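Local coordinates for tyrosine specific protein phosphatase, putative (Trypanosoma brucei, PDB 3M4U) that dephosphorylates the nucleolar protein NOPP44/46, consistent with its place among the protein tyrosine phosphatases, and acts as a life cycle switch of the parasite, at residues R30-R35 with M266-F271; P77-N82 with P104-T109; D116-L121 with H187-V192; I154-D159 with R175-H180. All blocks are in the same frame, centred on the assembly; numbering follows the deposited sequence.

Interaction 1: R30-R35 with M266-F271; sequences RQENPR and MKQKRF
P34 and E32 both touch the outer end of the F271 ring. F271 has CG trans to its backbone N (chi1 -174°), which carries the ring away from the 266-271 backbone to the other segment, where CZ lies 3.3 Å from P34 CG. The E32 backbone O meets the ring at its edge, near the plane, 3.7 Å from CE1, while E32 CB packs 3.7 Å from CD1. Beyond CB the E32 chain bends at chi2 (-77°), turning its carboxylate from the ring to the end of the opposite helix: OE2 comes within 3.4 Å of Q268 CA and also touches Q268 CG. The carboxylate is steadied by its neighbour, since Q31, extended beyond CG, sends NE2 in its own amide plane to OE2 of E32, a 3.0 Å bond of 167° that takes the anti lone pair. The same NE2 also donates to A264 O, in helix 258-269. A water donates to K267 O and, weakly, to E32 OE1. K267 offers only CB to Q31; its NZ turns off to Q29 OE1 and to the carbonyls of M273 and V274. R270, just past the helix, instead reaches A231 O and G232 O. The contact is a surface junction of two helix C termini, setting the end of N-terminal helix 14-31 beside the turn that also touches the phosphatase HCX5R signature loop.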
loop_
_atom_site.group_PDB
_atom_site.type_symbol
_atom_site.label_atom_id
_atom_site.label_comp_id
_atom_site.label_asym_id
_atom_site.label_seq_id
_atom_site.Cartn_x
_atom_site.Cartn_y
_atom_site.Cartn_z
ATOM N N ARG A 30 -14.481 -9.441 11.436
ATOM C CA ARG A 30 -15.136 -9.037 12.678
ATOM C C ARG A 30 -14.116 -8.815 13.788
ATOM O O ARG A 30 -14.459 -8.360 14.876
ATOM C CB ARG A 30 -16.213 -10.045 13.104
ATOM C CG ARG A 30 -15.705 -11.466 13.348
ATOM C CD ARG A 30 -16.856 -12.459 13.269
ATOM N NE ARG A 30 -17.709 -12.152 12.123
ATOM C CZ ARG A 30 -18.964 -12.568 11.979
ATOM N NH1 ARG A 30 -19.531 -13.323 12.913
ATOM N NH2 ARG A 30 -19.656 -12.225 10.898
ATOM N N GLN A 31 -12.859 -9.127 13.503
ATOM C CA GLN A 31 -11.809 -8.937 14.489
ATOM C C GLN A 31 -11.839 -7.532 15.071
ATOM O O GLN A 31 -11.779 -7.352 16.296
ATOM C CB GLN A 31 -10.432 -9.195 13.880
ATOM C CG GLN A 31 -9.338 -8.382 14.549
ATOM C CD GLN A 31 -7.971 -8.714 14.025
ATOM O OE1 GLN A 31 -7.715 -9.850 13.601
ATOM N NE2 GLN A 31 -7.068 -7.729 14.048
ATOM N N GLU A 32 -11.920 -6.530 14.197
ATOM C CA GLU A 32 -11.873 -5.144 14.651
ATOM C C GLU A 32 -13.275 -4.541 14.641
ATOM O O GLU A 32 -14.020 -4.690 13.673
ATOM C CB GLU A 32 -10.908 -4.301 13.789
ATOM C CG GLU A 32 -9.445 -4.773 13.778
ATOM C CD GLU A 32 -8.685 -4.405 15.053
ATOM O OE1 GLU A 32 -8.903 -3.293 15.588
ATOM O OE2 GLU A 32 -7.856 -5.225 15.518
ATOM N N ASN A 33 -13.630 -3.867 15.728
ATOM C CA ASN A 33 -14.907 -3.165 15.802
ATOM C C ASN A 33 -14.752 -1.679 15.472
ATOM O O ASN A 33 -14.172 -0.922 16.251
ATOM C CB ASN A 33 -15.539 -3.333 17.184
ATOM C CG ASN A 33 -16.788 -2.481 17.361
ATOM O OD1 ASN A 33 -17.522 -2.213 16.398
ATOM N ND2 ASN A 33 -17.037 -2.050 18.599
ATOM N N PRO A 34 -15.284 -1.257 14.317
ATOM C CA PRO A 34 -15.016 0.101 13.839
ATOM C C PRO A 34 -15.372 1.124 14.907
ATOM O O PRO A 34 -14.574 2.013 15.200
ATOM C CB PRO A 34 -15.955 0.248 12.637
ATOM C CG PRO A 34 -16.308 -1.142 12.229
ATOM C CD PRO A 34 -16.269 -1.966 13.481
ATOM N N ARG A 35 -16.556 0.966 15.495
ATOM C CA ARG A 35 -17.121 1.951 16.409
ATOM C C ARG A 35 -16.328 2.070 17.704
ATOM O O ARG A 35 -16.638 2.904 18.548
ATOM C CB ARG A 35 -18.587 1.625 16.701
ATOM N N MET A 266 -2.044 -6.636 10.620
ATOM C CA MET A 266 -2.268 -5.491 9.736
ATOM C C MET A 266 -3.587 -4.784 10.039
ATOM O O MET A 266 -3.636 -3.551 10.140
ATOM C CB MET A 266 -2.180 -5.877 8.250
ATOM C CG MET A 266 -0.744 -5.967 7.721
ATOM S SD MET A 266 -0.645 -6.157 5.930
ATOM C CE MET A 266 -1.826 -7.488 5.645
ATOM N N LYS A 267 -4.652 -5.561 10.190
ATOM C CA LYS A 267 -5.966 -4.987 10.464
ATOM C C LYS A 267 -5.981 -4.236 11.801
ATOM O O LYS A 267 -6.720 -3.267 11.975
ATOM C CB LYS A 267 -7.028 -6.076 10.441
ATOM C CG LYS A 267 -7.326 -6.578 9.045
ATOM C CD LYS A 267 -8.396 -7.643 9.043
ATOM C CE LYS A 267 -8.958 -7.874 7.648
ATOM N NZ LYS A 267 -9.610 -6.659 7.111
ATOM N N GLN A 268 -5.139 -4.679 12.727
ATOM C CA GLN A 268 -5.009 -4.042 14.030
ATOM C C GLN A 268 -4.330 -2.669 13.910
ATOM O O GLN A 268 -4.610 -1.751 14.691
ATOM C CB GLN A 268 -4.202 -4.950 14.967
ATOM C CG GLN A 268 -4.383 -4.644 16.443
ATOM C CD GLN A 268 -3.345 -3.675 16.982
ATOM O OE1 GLN A 268 -2.241 -3.570 16.444
ATOM N NE2 GLN A 268 -3.691 -2.968 18.060
ATOM N N LYS A 269 -3.440 -2.534 12.931
ATOM C CA LYS A 269 -2.661 -1.310 12.778
ATOM C C LYS A 269 -3.352 -0.256 11.910
ATOM O O LYS A 269 -3.121 0.948 12.059
ATOM C CB LYS A 269 -1.285 -1.637 12.213
ATOM C CG LYS A 269 -0.503 -2.613 13.051
ATOM C CD LYS A 269 0.833 -2.892 12.407
ATOM C CE LYS A 269 1.653 -3.868 13.226
ATOM N NZ LYS A 269 2.202 -3.218 14.450
ATOM N N ARG A 270 -4.197 -0.721 11.001
ATOM C CA ARG A 270 -4.927 0.156 10.107
ATOM C C ARG A 270 -6.222 -0.554 9.718
ATOM O O ARG A 270 -6.212 -1.507 8.934
ATOM C CB ARG A 270 -4.077 0.529 8.872
ATOM C CG ARG A 270 -4.776 1.481 7.895
ATOM C CD ARG A 270 -3.839 2.042 6.796
ATOM N NE ARG A 270 -4.604 2.685 5.716
ATOM C CZ ARG A 270 -5.094 3.926 5.757
ATOM N NH1 ARG A 270 -4.901 4.699 6.830
ATOM N NH2 ARG A 270 -5.782 4.403 4.722
ATOM N N PHE A 271 -7.332 -0.096 10.291
ATOM C CA PHE A 271 -8.635 -0.714 10.059
ATOM C C PHE A 271 -8.934 -0.964 8.578
ATOM O O PHE A 271 -8.983 -0.023 7.785
ATOM C CB PHE A 271 -9.764 0.138 10.677
ATOM C CG PHE A 271 -11.125 -0.513 10.595
ATOM C CD1 PHE A 271 -11.527 -1.431 11.549
ATOM C CD2 PHE A 271 -11.990 -0.222 9.552
ATOM C CE1 PHE A 271 -12.776 -2.038 11.473
ATOM C CE2 PHE A 271 -13.236 -0.829 9.470
ATOM C CZ PHE A 271 -13.627 -1.740 10.428
HETATM O O HOH W 1 -7.964 -1.688 13.383
#

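Interaction 2: P77-N82 with P104-T109; sequences PYINGN and PDFLET
The F106 ring meets I79 CG2 obliquely, with CD1 4.4 Å from that methyl, and stacks edge-to-face with Y135. Y78 has its CB directed away from the helix; one face of its ring carries N80 N, 3.4 Å above the centre, and its OH bonds to N49 and S42. At Y78 the backbone passes the D105 carboxylate, whose OD2 takes a weak bond of 3.4 Å from Y78 N and pairs more strongly with K48 NZ in a salt bridge. D105 OD1 rests 3.4 Å from P77 CA. I79 holds CG1 between its backbone N and carbonyl carbon (chi1 69°), which turns CG2 onto the helix, 3.7 Å from F106 CA. Beside it, T109 OG1 lies 3.8 Å from P77 CB and donates 2.9 Å to D105 O; T109 N reaches that oxygen from the opposite face of its plane, so the hydroxyl is satisfied within the helix although its neighbours here are apolar. E108 is tied to R75. The pieces joined are the YINGN sequence leading into strand 81-84 and the PDF start of helix 103-112, counterparts of the YINAN and DFW motifs of classical tyrosine phosphatases, with K48 from the KNRY motif closing the junction.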
loop_
_atom_site.group_PDB
_atom_site.type_symbol
_atom_site.label_atom_id
_atom_site.label_comp_id
_atom_site.label_asym_id
_atom_site.label_seq_id
_atom_site.Cartn_x
_atom_site.Cartn_y
_atom_site.Cartn_z
ATOM N N PRO A 77 1.412 17.864 9.446
ATOM C CA PRO A 77 1.120 17.194 8.167
ATOM C C PRO A 77 0.245 15.954 8.374
ATOM O O PRO A 77 0.490 15.173 9.284
ATOM C CB PRO A 77 2.504 16.765 7.659
ATOM C CG PRO A 77 3.445 16.935 8.858
ATOM C CD PRO A 77 2.855 18.046 9.663
ATOM N N TYR A 78 -0.763 15.782 7.533
ATOM C CA TYR A 78 -1.661 14.644 7.653
ATOM C C TYR A 78 -1.884 13.951 6.304
ATOM O O TYR A 78 -2.194 14.621 5.325
ATOM C CB TYR A 78 -3.003 15.125 8.205
ATOM C CG TYR A 78 -4.091 14.105 8.098
ATOM C CD1 TYR A 78 -4.276 13.155 9.094
ATOM C CD2 TYR A 78 -4.938 14.079 6.999
ATOM C CE1 TYR A 78 -5.291 12.203 8.994
ATOM C CE2 TYR A 78 -5.954 13.133 6.891
ATOM C CZ TYR A 78 -6.121 12.200 7.890
ATOM O OH TYR A 78 -7.119 11.269 7.792
ATOM N N ILE A 79 -1.771 12.619 6.257
ATOM C CA ILE A 79 -1.941 11.880 4.990
ATOM C C ILE A 79 -2.902 10.695 5.066
ATOM O O ILE A 79 -2.954 9.870 4.139
ATOM C CB ILE A 79 -0.604 11.301 4.469
ATOM C CG1 ILE A 79 -0.130 10.170 5.387
ATOM C CG2 ILE A 79 0.448 12.388 4.323
ATOM C CD1 ILE A 79 1.164 9.553 4.945
ATOM N N ASN A 80 -3.657 10.604 6.155
ATOM C CA ASN A 80 -4.501 9.438 6.392
ATOM C C ASN A 80 -3.712 8.144 6.166
ATOM O O ASN A 80 -4.083 7.286 5.361
ATOM C CB ASN A 80 -5.775 9.481 5.540
ATOM C CG ASN A 80 -6.835 8.488 6.022
ATOM O OD1 ASN A 80 -6.538 7.585 6.799
ATOM N ND2 ASN A 80 -8.057 8.647 5.555
ATOM N N GLY A 81 -2.607 8.022 6.885
ATOM C CA GLY A 81 -1.757 6.868 6.758
ATOM C C GLY A 81 -1.438 6.251 8.098
ATOM O O GLY A 81 -1.645 6.861 9.154
ATOM N N ASN A 82 -0.917 5.031 8.047
ATOM C CA ASN A 82 -0.526 4.325 9.257
ATOM C C ASN A 82 0.823 3.665 9.086
ATOM O O ASN A 82 1.173 3.204 7.990
ATOM C CB ASN A 82 -1.597 3.294 9.648
ATOM C CG ASN A 82 -2.817 3.939 10.285
ATOM O OD1 ASN A 82 -2.784 4.314 11.458
ATOM N ND2 ASN A 82 -3.886 4.094 9.513
ATOM N N PRO A 104 0.188 18.693 -0.726
ATOM C CA PRO A 104 1.341 19.336 -0.067
ATOM C C PRO A 104 1.772 18.567 1.180
ATOM O O PRO A 104 2.963 18.358 1.380
ATOM C CB PRO A 104 0.813 20.731 0.310
ATOM C CG PRO A 104 -0.274 21.006 -0.705
ATOM C CD PRO A 104 -0.897 19.651 -1.031
ATOM N N ASP A 105 0.815 18.133 1.998
ATOM C CA ASP A 105 1.129 17.324 3.178
ATOM C C ASP A 105 1.780 15.981 2.817
ATOM O O ASP A 105 2.719 15.539 3.480
ATOM C CB ASP A 105 -0.133 17.096 4.004
ATOM C CG ASP A 105 -0.400 18.231 4.994
ATOM O OD1 ASP A 105 0.540 19.009 5.304
ATOM O OD2 ASP A 105 -1.547 18.326 5.484
ATOM N N PHE A 106 1.272 15.346 1.762
ATOM C CA PHE A 106 1.801 14.077 1.263
ATOM C C PHE A 106 3.256 14.260 0.823
ATOM O O PHE A 106 4.180 13.604 1.335
ATOM C CB PHE A 106 0.929 13.590 0.090
ATOM C CG PHE A 106 1.350 12.261 -0.485
ATOM C CD1 PHE A 106 1.040 11.067 0.166
ATOM C CD2 PHE A 106 2.034 12.199 -1.688
ATOM C CE1 PHE A 106 1.411 9.844 -0.370
ATOM C CE2 PHE A 106 2.406 10.982 -2.230
ATOM C CZ PHE A 106 2.096 9.798 -1.568
ATOM N N LEU A 107 3.454 15.167 -0.128
ATOM C CA LEU A 107 4.786 15.484 -0.615
ATOM C C LEU A 107 5.712 15.913 0.514
ATOM O O LEU A 107 6.878 15.524 0.530
ATOM C CB LEU A 107 4.718 16.593 -1.655
ATOM C CG LEU A 107 3.838 16.280 -2.856
ATOM C CD1 LEU A 107 3.861 17.474 -3.801
ATOM C CD2 LEU A 107 4.305 14.985 -3.539
ATOM N N GLU A 108 5.203 16.723 1.444
ATOM C CA GLU A 108 6.052 17.259 2.509
ATOM C C GLU A 108 6.578 16.115 3.349
ATOM O O GLU A 108 7.735 16.098 3.771
ATOM C CB GLU A 108 5.293 18.236 3.411
ATOM C CG GLU A 108 5.904 18.331 4.809
ATOM C CD GLU A 108 5.350 19.482 5.648
ATOM O OE1 GLU A 108 4.303 20.063 5.267
ATOM O OE2 GLU A 108 5.969 19.797 6.698
ATOM N N THR A 109 5.703 15.150 3.583
ATOM C CA THR A 109 6.050 14.021 4.412
ATOM C C THR A 109 7.144 13.197 3.743
ATOM O O THR A 109 8.157 12.861 4.365
ATOM C CB THR A 109 4.803 13.192 4.734
ATOM O OG1 THR A 109 3.964 13.951 5.618
ATOM C CG2 THR A 109 5.187 11.903 5.415
#

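Interaction 3: D116-L121 with H187-V192; sequences DLVVML and HRVLQV
V118 O is gripped twice by the neighbouring strand: V192 N donates to it over 2.8 Å, nearly along the C=O axis, and Q191 CA lies 3.1 Å away in a CA-H...O contact. The ladder continues on both sides, with M120 N bonded to V192 O, V118 N to L190 O (3.0 Å, 176°) and L190 N to D116 O. V118, L190 and V192 each use both N and O across the pairing, the register of a parallel ladder whose strand directions differ by 18°. One face bears L117, V119, L190 and V192. L117 has CG trans to the backbone N (chi1 -178°), and its CD1 swings over the strand gap to lie 3.3 Å from L190 O and 4.0 Å from V192 CG2; helix 206-217 covers this side, L212 touching V192 and V215 touching L117. On the face of V118 and Q191, V118 packs CG2 against V189 CG2 at 4.1 Å and CG1 at 4.1 Å from Q191 CB. At the start of the ladder, D116 OD1 comes only to 4.1 Å from H187 CE1. Strand 117-120 thus sits between strands 187-194 and 225-228, the latter running into the phosphatase signature loop. Four backbone bonds whose donors and acceptors satisfy each other between largely buried, mainly apolar side chains are consistent with an interior pairing, while the polar side chains at its start find partners outside both strands, D116 OD2 at T221 OG1 and H187 NE2 at V115 O.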
loop_
_atom_site.group_PDB
_atom_site.type_symbol
_atom_site.label_atom_id
_atom_site.label_comp_id
_atom_site.label_asym_id
_atom_site.label_seq_id
_atom_site.Cartn_x
_atom_site.Cartn_y
_atom_site.Cartn_z
ATOM N N ASP A 116 12.339 6.872 0.528
ATOM C CA ASP A 116 13.061 6.602 -0.726
ATOM C C ASP A 116 12.172 5.934 -1.774
ATOM O O ASP A 116 12.336 6.155 -2.980
ATOM C CB ASP A 116 14.304 5.748 -0.467
ATOM C CG ASP A 116 15.301 6.429 0.463
ATOM O OD1 ASP A 116 15.583 7.639 0.268
ATOM O OD2 ASP A 116 15.797 5.752 1.393
ATOM N N LEU A 117 11.220 5.133 -1.305
ATOM C CA LEU A 117 10.329 4.427 -2.207
ATOM C C LEU A 117 8.855 4.664 -1.877
ATOM O O LEU A 117 8.439 4.566 -0.722
ATOM C CB LEU A 117 10.639 2.930 -2.190
ATOM C CG LEU A 117 9.817 2.038 -3.121
ATOM C CD1 LEU A 117 9.971 2.472 -4.582
ATOM C CD2 LEU A 117 10.215 0.581 -2.941
ATOM N N VAL A 118 8.087 4.989 -2.914
ATOM C CA VAL A 118 6.627 5.064 -2.854
ATOM C C VAL A 118 6.007 4.118 -3.868
ATOM O O VAL A 118 6.313 4.207 -5.054
ATOM C CB VAL A 118 6.128 6.459 -3.215
ATOM C CG1 VAL A 118 4.656 6.387 -3.641
ATOM C CG2 VAL A 118 6.350 7.410 -2.040
ATOM N N VAL A 119 5.140 3.215 -3.408
ATOM C CA VAL A 119 4.435 2.295 -4.305
ATOM C C VAL A 119 2.944 2.640 -4.393
ATOM O O VAL A 119 2.268 2.781 -3.361
ATOM C CB VAL A 119 4.633 0.802 -3.881
ATOM C CG1 VAL A 119 4.040 -0.148 -4.929
ATOM C CG2 VAL A 119 6.121 0.486 -3.682
ATOM N N MET A 120 2.451 2.802 -5.624
ATOM C CA MET A 120 1.063 3.202 -5.895
ATOM C C MET A 120 0.334 2.094 -6.660
ATOM O O MET A 120 0.731 1.739 -7.788
ATOM C CB MET A 120 1.038 4.499 -6.713
ATOM C CG MET A 120 -0.341 4.960 -7.212
ATOM S SD MET A 120 -0.239 6.600 -7.982
ATOM C CE MET A 120 -1.948 6.975 -8.379
ATOM N N LEU A 121 -0.728 1.554 -6.052
ATOM C CA LEU A 121 -1.390 0.359 -6.579
ATOM C C LEU A 121 -2.669 0.687 -7.319
ATOM O O LEU A 121 -3.528 -0.183 -7.557
ATOM C CB LEU A 121 -1.663 -0.645 -5.456
ATOM C CG LEU A 121 -0.383 -0.983 -4.701
ATOM C CD1 LEU A 121 -0.668 -1.783 -3.442
ATOM C CD2 LEU A 121 0.585 -1.726 -5.628
ATOM N N HIS A 187 14.700 16.482 -2.118
ATOM C CA HIS A 187 14.604 15.071 -1.750
ATOM C C HIS A 187 14.197 14.255 -2.956
ATOM O O HIS A 187 13.148 14.495 -3.553
ATOM C CB HIS A 187 13.605 14.829 -0.621
ATOM C CG HIS A 187 13.467 13.385 -0.257
ATOM N ND1 HIS A 187 14.482 12.671 0.346
ATOM C CD2 HIS A 187 12.443 12.513 -0.432
ATOM C CE1 HIS A 187 14.091 11.420 0.526
ATOM N NE2 HIS A 187 12.856 11.300 0.066
ATOM N N ARG A 188 15.042 13.307 -3.336
ATOM C CA ARG A 188 14.667 12.420 -4.418
ATOM C C ARG A 188 13.912 11.234 -3.851
ATOM O O ARG A 188 14.177 10.774 -2.730
ATOM C CB ARG A 188 15.866 11.956 -5.240
ATOM C CG ARG A 188 17.209 12.227 -4.627
ATOM C CD ARG A 188 18.327 11.826 -5.602
ATOM N NE ARG A 188 18.217 12.497 -6.901
ATOM C CZ ARG A 188 19.128 13.337 -7.388
ATOM N NH1 ARG A 188 20.224 13.602 -6.679
ATOM N NH2 ARG A 188 18.945 13.907 -8.578
ATOM N N VAL A 189 12.952 10.761 -4.630
ATOM C CA VAL A 189 12.116 9.658 -4.212
ATOM C C VAL A 189 11.646 8.965 -5.469
ATOM O O VAL A 189 11.321 9.618 -6.456
ATOM C CB VAL A 189 10.919 10.133 -3.319
ATOM C CG1 VAL A 189 10.151 11.244 -3.985
ATOM C CG2 VAL A 189 9.999 8.953 -2.949
ATOM N N LEU A 190 11.659 7.637 -5.439
ATOM C CA LEU A 190 11.226 6.848 -6.580
ATOM C C LEU A 190 9.798 6.345 -6.374
ATOM O O LEU A 190 9.530 5.603 -5.422
ATOM C CB LEU A 190 12.165 5.652 -6.767
ATOM C CG LEU A 190 11.658 4.636 -7.792
ATOM C CD1 LEU A 190 11.737 5.219 -9.195
ATOM C CD2 LEU A 190 12.443 3.344 -7.705
ATOM N N GLN A 191 8.867 6.752 -7.233
ATOM C CA GLN A 191 7.562 6.119 -7.167
ATOM C C GLN A 191 7.455 5.015 -8.198
ATOM O O GLN A 191 7.937 5.139 -9.321
ATOM C CB GLN A 191 6.383 7.102 -7.296
ATOM C CG GLN A 191 5.975 7.363 -8.725
ATOM C CD GLN A 191 4.469 7.331 -8.992
ATOM O OE1 GLN A 191 3.639 7.187 -8.093
ATOM N NE2 GLN A 191 4.121 7.488 -10.257
ATOM N N VAL A 192 6.815 3.928 -7.789
ATOM C CA VAL A 192 6.494 2.848 -8.694
ATOM C C VAL A 192 4.971 2.668 -8.730
ATOM O O VAL A 192 4.349 2.396 -7.697
ATOM C CB VAL A 192 7.217 1.545 -8.249
ATOM C CG1 VAL A 192 6.813 0.357 -9.107
ATOM C CG2 VAL A 192 8.727 1.746 -8.294
#

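Interaction 4: I154-D159 with R175-H180; sequences IKVTRD and RPLVIH
T157 places OG1 between its backbone N and carbonyl carbon (chi1 74°), while H180 sets its ring beside its own backbone N (chi1 -51°), and the two side chains meet at about a right angle. H180 CE1 comes 3.1 Å from T157 OG1, which lies at the edge of the ring and in its plane, and 3.3 Å from T157 CG2. The hydroxyl donates to R158 O, and ND1 of H180 gives a weak 3.4 Å bond to K155 O. That carbonyl is held mainly by H180 N at 2.7 Å, in its plane, so backbone and ring of one residue share it. These groups sit on an antiparallel ladder in the mixed sheet of the phosphatase fold: K155 with H180 and T157 with V178 are hydrogen-bonded pairs, V156 with I179 a non-hydrogen-bonded pair between them, and strand 143-146 flanks 154-158 on its other edge. On the face of V156 and I179, I154 and I179 run alongside each other in the same direction, their CG2 methyls 3.7 Å apart; L107 and L110 of helix 103-112 pack against this apolar face. V178 shares the face of T157 and H180, with CB 3.6 Å from T157 OG1 and CG2 3.6 Å from D159 CB. Past the ladder a water bridges D159 N, from which it accepts, to P176 O, to which it donates, while the D159 carboxylate turns to a salt bridge with R188.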
loop_
_atom_site.group_PDB
_atom_site.type_symbol
_atom_site.label_atom_id
_atom_site.label_comp_id
_atom_site.label_asym_id
_atom_site.label_seq_id
_atom_site.Cartn_x
_atom_site.Cartn_y
_atom_site.Cartn_z
ATOM N N ILE A 154 5.113 23.601 -2.635
ATOM C CA ILE A 154 6.024 22.479 -2.811
ATOM C C ILE A 154 6.121 22.106 -4.282
ATOM O O ILE A 154 5.105 21.986 -4.968
ATOM C CB ILE A 154 5.576 21.263 -1.999
ATOM C CG1 ILE A 154 5.495 21.635 -0.519
ATOM C CG2 ILE A 154 6.538 20.114 -2.193
ATOM C CD1 ILE A 154 5.158 20.467 0.382
ATOM N N LYS A 155 7.351 21.954 -4.770
ATOM C CA LYS A 155 7.557 21.573 -6.167
ATOM C C LYS A 155 7.952 20.110 -6.329
ATOM O O LYS A 155 8.694 19.547 -5.517
ATOM C CB LYS A 155 8.583 22.479 -6.871
ATOM C CG LYS A 155 8.041 23.841 -7.298
ATOM C CD LYS A 155 7.782 24.753 -6.089
ATOM C CE LYS A 155 7.511 26.200 -6.514
ATOM N NZ LYS A 155 7.632 27.151 -5.367
ATOM N N VAL A 156 7.433 19.510 -7.391
ATOM C CA VAL A 156 7.811 18.168 -7.768
ATOM C C VAL A 156 8.305 18.223 -9.199
ATOM O O VAL A 156 7.553 18.542 -10.123
ATOM C CB VAL A 156 6.633 17.190 -7.663
ATOM C CG1 VAL A 156 7.087 15.786 -8.037
ATOM C CG2 VAL A 156 6.073 17.209 -6.266
ATOM N N THR A 157 9.584 17.924 -9.378
ATOM C CA THR A 157 10.186 17.970 -10.698
ATOM C C THR A 157 10.698 16.586 -11.048
ATOM O O THR A 157 10.842 15.728 -10.175
ATOM C CB THR A 157 11.367 18.970 -10.740
ATOM O OG1 THR A 157 12.494 18.406 -10.063
ATOM C CG2 THR A 157 10.982 20.277 -10.059
ATOM N N ARG A 158 10.961 16.376 -12.331
ATOM C CA ARG A 158 11.635 15.169 -12.779
ATOM C C ARG A 158 13.069 15.144 -12.273
ATOM O O ARG A 158 13.618 16.163 -11.843
ATOM C CB ARG A 158 11.638 15.084 -14.301
ATOM C CG ARG A 158 10.278 14.844 -14.915
ATOM C CD ARG A 158 10.319 15.185 -16.390
ATOM N NE ARG A 158 9.001 15.148 -17.023
ATOM C CZ ARG A 158 8.423 14.048 -17.498
ATOM N NH1 ARG A 158 9.038 12.875 -17.396
ATOM N NH2 ARG A 158 7.223 14.118 -18.070
ATOM N N ASP A 159 13.668 13.962 -12.318
ATOM C CA ASP A 159 15.056 13.803 -11.933
ATOM C C ASP A 159 15.883 13.372 -13.143
ATOM O O ASP A 159 16.912 13.983 -13.429
ATOM C CB ASP A 159 15.190 12.792 -10.794
ATOM C CG ASP A 159 16.617 12.663 -10.302
ATOM O OD1 ASP A 159 16.839 12.057 -9.228
ATOM O OD2 ASP A 159 17.517 13.185 -10.990
ATOM N N ARG A 175 8.854 6.288 -11.732
ATOM C CA ARG A 175 9.030 7.730 -11.852
ATOM C C ARG A 175 9.996 8.274 -10.806
ATOM O O ARG A 175 9.624 8.491 -9.653
ATOM C CB ARG A 175 7.685 8.456 -11.760
ATOM C CG ARG A 175 6.727 8.159 -12.915
ATOM C CD ARG A 175 5.428 8.963 -12.788
ATOM N NE ARG A 175 4.434 8.632 -13.815
ATOM C CZ ARG A 175 3.409 7.796 -13.638
ATOM N NH1 ARG A 175 2.548 7.561 -14.628
ATOM N NH2 ARG A 175 3.232 7.195 -12.475
ATOM N N PRO A 176 11.261 8.474 -11.196
ATOM C CA PRO A 176 12.145 9.144 -10.244
ATOM C C PRO A 176 11.757 10.610 -10.165
ATOM O O PRO A 176 11.625 11.268 -11.201
ATOM C CB PRO A 176 13.538 8.959 -10.863
ATOM C CG PRO A 176 13.388 7.757 -11.808
ATOM C CD PRO A 176 11.990 7.895 -12.340
ATOM N N LEU A 177 11.564 11.109 -8.949
ATOM C CA LEU A 177 11.033 12.450 -8.755
ATOM C C LEU A 177 11.907 13.231 -7.806
ATOM O O LEU A 177 12.652 12.650 -7.017
ATOM C CB LEU A 177 9.624 12.384 -8.168
ATOM C CG LEU A 177 8.611 11.563 -8.960
ATOM C CD1 LEU A 177 7.322 11.408 -8.178
ATOM C CD2 LEU A 177 8.341 12.205 -10.300
ATOM N N VAL A 178 11.810 14.554 -7.874
ATOM C CA VAL A 178 12.428 15.390 -6.857
ATOM C C VAL A 178 11.377 16.304 -6.219
ATOM O O VAL A 178 10.611 16.982 -6.915
ATOM C CB VAL A 178 13.620 16.207 -7.412
ATOM C CG1 VAL A 178 14.495 16.694 -6.269
ATOM C CG2 VAL A 178 14.446 15.369 -8.382
ATOM N N ILE A 179 11.344 16.291 -4.889
ATOM C CA ILE A 179 10.436 17.127 -4.113
ATOM C C ILE A 179 11.203 18.292 -3.512
ATOM O O ILE A 179 12.202 18.086 -2.814
ATOM C CB ILE A 179 9.804 16.357 -2.924
ATOM C CG1 ILE A 179 9.072 15.090 -3.380
ATOM C CG2 ILE A 179 8.838 17.253 -2.142
ATOM C CD1 ILE A 179 8.644 14.202 -2.196
ATOM N N HIS A 180 10.731 19.511 -3.760
ATOM C CA HIS A 180 11.395 20.703 -3.229
ATOM C C HIS A 180 10.523 21.442 -2.218
ATOM O O HIS A 180 9.622 22.185 -2.596
ATOM C CB HIS A 180 11.770 21.661 -4.359
ATOM C CG HIS A 180 12.519 21.017 -5.485
ATOM N ND1 HIS A 180 11.894 20.304 -6.486
ATOM C CD2 HIS A 180 13.840 21.012 -5.790
ATOM C CE1 HIS A 180 12.796 19.876 -7.351
ATOM N NE2 HIS A 180 13.986 20.293 -6.951
HETATM O O HOH W 2 12.658 11.523 -13.687
#

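From the N terminus, helix 14-31 ends in residues 30-35, whose partner 266-271 comes 231 residues later, so interaction 1 closes a loop that contains the other three. Interaction 2 closes first inside it, a short link between 77-82 and helix 103-112. In series after it, interaction 3 opens at strand 117-120, and interaction 4, a 154-159 to 175-180 pairing, nests inside its loop; strands 172-180 and 187-194 are neighbours, tied also by the R188-D159 pair. The helix of interaction 2 also packs on interaction 4. Interaction 1 meets interaction 2 where R270 approaches N80, but lies across the chain's centre from interactions 3 and 4.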